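Long-range contact in catalase (Bacillus pumilus, PDB 4QOM), which probably breaks hydrogen peroxide down to water and oxygen at a buried haem: residues 134-139 with 176-181. Numbering follows the deposited sequence.
Sequences IFFIRD and HMLTWL. With PYG (benzene-1,2,3-triol), chain H; HEM (protoporphyrin IX containing Fe), chain E.
M177 reaches out from helix 175-181 between I134 and F136 of the loop. Its CB points at the loop, and with chi1 at 180° the chain runs on along the F136 ring, so that M177 CG lies over one face, 3.6 Å from the centroid in a CH-pi contact. The bend at chi2 (74°) then puts SD almost on the ring normal, 4.7 Å from the F136 centroid, a longer Met-aromatic contact, and brings SD to 3.2 Å from I134 O. L178 and L181 meet the F136 ring at its edge, L181 CD2 lying 3.9 Å from CE2. I134 runs past M177 in the opposite direction, reaching across to the helix; its CD1 sits over the H176 imidazole, 3.4 Å from the centroid, and also touches W180 CD1. H176 ND1 is hydrogen-bonded to T282 O, which would help to hold the ring. A water bridges F135 O and M177 N. F135 turns away from the helix, with the haem methyl CMC over one face and bound benzene-1,2,3-triol at its edge, 3.3 Å from CE1 to C3. The loop, following strand 123-130, thus lies between haem and helix 175-181, flanked by helices 143-150 and 161-169, while helix 423-431 packs against H176.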
# COMPACT_ATOMS: atom_id res chain seq x y z
N ILE A 134 -10.46 -32.12 -11.46
CA ILE A 134 -10.99 -31.30 -12.55
C ILE A 134 -11.45 -29.96 -12.00
O ILE A 134 -11.35 -29.72 -10.82
CB ILE A 134 -12.15 -32.00 -13.25
CG1 ILE A 134 -13.22 -32.43 -12.23
CG2 ILE A 134 -11.66 -33.21 -14.01
CD1 ILE A 134 -14.48 -32.90 -12.83
N PHE A 135 -11.96 -29.11 -12.87
CA PHE A 135 -12.46 -27.82 -12.43
C PHE A 135 -13.84 -27.53 -13.06
O PHE A 135 -14.29 -28.23 -13.98
CB PHE A 135 -11.43 -26.73 -12.79
CG PHE A 135 -11.42 -25.57 -11.84
CD1 PHE A 135 -11.05 -25.79 -10.57
CD2 PHE A 135 -11.76 -24.31 -12.24
CE1 PHE A 135 -10.99 -24.73 -9.66
CE2 PHE A 135 -11.73 -23.24 -11.35
CZ PHE A 135 -11.37 -23.46 -10.06
N PHE A 136 -14.48 -26.49 -12.60
CA PHE A 136 -15.84 -26.07 -12.96
C PHE A 136 -15.87 -25.39 -14.32
O PHE A 136 -16.89 -25.36 -14.95
CB PHE A 136 -16.29 -24.97 -12.03
CG PHE A 136 -16.28 -25.33 -10.56
CD1 PHE A 136 -15.17 -25.01 -9.76
CD2 PHE A 136 -17.41 -25.86 -9.97
CE1 PHE A 136 -15.16 -25.31 -8.42
CE2 PHE A 136 -17.42 -26.14 -8.60
CZ PHE A 136 -16.30 -25.86 -7.84
N ILE A 137 -14.75 -24.76 -14.68
CA ILE A 137 -14.65 -23.94 -15.88
C ILE A 137 -13.35 -24.26 -16.63
O ILE A 137 -12.48 -24.96 -16.12
CB ILE A 137 -14.74 -22.42 -15.58
CG1 ILE A 137 -13.65 -22.00 -14.56
CG2 ILE A 137 -16.13 -22.01 -15.09
CD1 ILE A 137 -13.46 -20.51 -14.44
N ARG A 138 -13.27 -23.81 -17.88
CA ARG A 138 -12.14 -24.13 -18.75
C ARG A 138 -11.45 -22.90 -19.35
O ARG A 138 -10.54 -23.06 -20.16
CB ARG A 138 -12.56 -25.06 -19.92
CG ARG A 138 -13.61 -24.45 -20.83
CD ARG A 138 -13.82 -25.27 -22.12
NE ARG A 138 -14.32 -26.57 -21.85
CZ ARG A 138 -15.57 -27.02 -22.09
NH1 ARG A 138 -16.54 -26.22 -22.51
NH2 ARG A 138 -15.81 -28.28 -21.86
N ASP A 139 -11.87 -21.66 -18.94
CA ASP A 139 -11.25 -20.48 -19.43
C ASP A 139 -11.14 -19.47 -18.27
O ASP A 139 -12.11 -19.22 -17.65
CB ASP A 139 -12.06 -19.87 -20.57
CG ASP A 139 -11.30 -18.78 -21.31
OD1 ASP A 139 -10.81 -17.80 -20.63
OD2 ASP A 139 -11.21 -18.84 -22.58
N HIS A 176 -19.31 -32.01 -14.75
CA HIS A 176 -18.44 -33.07 -14.23
C HIS A 176 -17.95 -32.71 -12.85
O HIS A 176 -17.99 -33.49 -11.92
CB HIS A 176 -17.28 -33.31 -15.22
CG HIS A 176 -16.44 -34.51 -14.94
ND1 HIS A 176 -15.19 -34.67 -15.49
CD2 HIS A 176 -16.63 -35.57 -14.13
CE1 HIS A 176 -14.64 -35.78 -15.02
NE2 HIS A 176 -15.50 -36.35 -14.20
N MET A 177 -17.46 -31.50 -12.70
CA MET A 177 -16.99 -31.03 -11.38
C MET A 177 -18.00 -31.13 -10.24
O MET A 177 -17.71 -31.62 -9.15
CB MET A 177 -16.42 -29.61 -11.48
CG MET A 177 -15.92 -29.08 -10.14
SD MET A 177 -14.36 -29.88 -9.67
CE MET A 177 -13.67 -28.72 -8.46
N LEU A 178 -19.23 -30.71 -10.52
CA LEU A 178 -20.30 -30.77 -9.51
C LEU A 178 -20.64 -32.19 -9.11
O LEU A 178 -20.97 -32.45 -7.99
CB LEU A 178 -21.53 -30.04 -10.02
CG LEU A 178 -21.22 -28.54 -10.27
CD1 LEU A 178 -22.26 -27.88 -11.15
CD2 LEU A 178 -21.09 -27.81 -8.95
N THR A 179 -20.52 -33.13 -10.07
CA THR A 179 -20.70 -34.55 -9.81
C THR A 179 -19.64 -35.12 -8.87
O THR A 179 -19.91 -36.05 -8.15
CB THR A 179 -20.77 -35.32 -11.17
OG1 THR A 179 -21.79 -34.70 -11.96
CG2 THR A 179 -21.09 -36.76 -10.94
N TRP A 180 -18.44 -34.53 -8.85
CA TRP A 180 -17.46 -34.90 -7.82
C TRP A 180 -17.70 -34.17 -6.49
O TRP A 180 -17.65 -34.77 -5.41
CB TRP A 180 -16.03 -34.56 -8.27
CG TRP A 180 -15.40 -35.45 -9.29
CD1 TRP A 180 -15.68 -35.48 -10.62
CD2 TRP A 180 -14.30 -36.32 -9.08
NE1 TRP A 180 -14.85 -36.36 -11.24
CE2 TRP A 180 -14.00 -36.90 -10.33
CE3 TRP A 180 -13.57 -36.73 -7.96
CZ2 TRP A 180 -12.97 -37.82 -10.50
CZ3 TRP A 180 -12.53 -37.64 -8.16
CH2 TRP A 180 -12.29 -38.21 -9.39
N LEU A 181 -17.90 -32.86 -6.58
CA LEU A 181 -17.95 -31.99 -5.42
C LEU A 181 -19.18 -32.29 -4.52
O LEU A 181 -19.12 -32.09 -3.29
CB LEU A 181 -18.01 -30.54 -5.87
CG LEU A 181 -18.07 -29.49 -4.74
CD1 LEU A 181 -16.78 -29.49 -3.95
CD2 LEU A 181 -18.33 -28.15 -5.36
C1 PYG H . -10.35 -21.66 -6.86
C2 PYG H . -10.49 -23.10 -6.64
C3 PYG H . -11.84 -23.67 -6.65
C4 PYG H . -12.97 -22.88 -6.87
C5 PYG H . -12.83 -21.50 -7.07
C6 PYG H . -11.55 -20.94 -7.06
O1 PYG H . -9.08 -21.10 -6.90
O2 PYG H . -9.41 -23.83 -6.43
O3 PYG H . -11.93 -24.96 -6.42
CHA HEM E . -5.17 -19.53 -4.73
CHB HEM E . -6.43 -17.64 -8.97
CHC HEM E . -7.95 -22.09 -10.51
CHD HEM E . -5.56 -23.98 -6.72
C1A HEM E . -5.43 -18.64 -5.73
C2A HEM E . -5.28 -17.23 -5.61
C3A HEM E . -5.60 -16.71 -6.82
C4A HEM E . -6.00 -17.77 -7.65
CMA HEM E . -5.58 -15.27 -7.23
CAA HEM E . -4.73 -16.49 -4.44
CBA HEM E . -3.20 -16.59 -4.51
CGA HEM E . -2.46 -15.89 -3.38
O1A HEM E . -1.23 -16.20 -3.13
O2A HEM E . -3.05 -14.98 -2.74
C1B HEM E . -6.97 -18.71 -9.71
C2B HEM E . -7.54 -18.52 -11.00
C3B HEM E . -8.00 -19.73 -11.40
C4B HEM E . -7.63 -20.71 -10.39
CMB HEM E . -7.66 -17.21 -11.73
CAB HEM E . -8.66 -20.07 -12.66
CBB HEM E . -8.77 -19.05 -13.49
C1C HEM E . -7.40 -23.01 -9.61
C2C HEM E . -7.11 -24.35 -9.93
C3C HEM E . -6.47 -24.89 -8.85
C4C HEM E . -6.24 -23.86 -7.89
CMC HEM E . -7.54 -25.08 -11.16
CAC HEM E . -5.93 -26.21 -8.76
CBC HEM E . -5.72 -26.89 -9.89
C1D HEM E . -5.31 -22.88 -5.89
C2D HEM E . -4.72 -23.07 -4.57
C3D HEM E . -4.63 -21.85 -4.00
C4D HEM E . -5.17 -20.91 -4.99
CMD HEM E . -4.30 -24.41 -4.01
CAD HEM E . -4.05 -21.54 -2.64
CBD HEM E . -2.50 -21.54 -2.67
CGD HEM E . -1.98 -21.27 -1.28
O1D HEM E . -1.96 -22.25 -0.51
O2D HEM E . -1.64 -20.08 -0.96
NA HEM E . -5.86 -18.98 -6.97
NB HEM E . -7.00 -20.01 -9.44
NC HEM E . -6.74 -22.73 -8.43
ND HEM E . -5.58 -21.58 -6.08
FE HEM E . -6.25 -20.83 -7.69
O HOH W 1 -16.51 -29.76 -14.72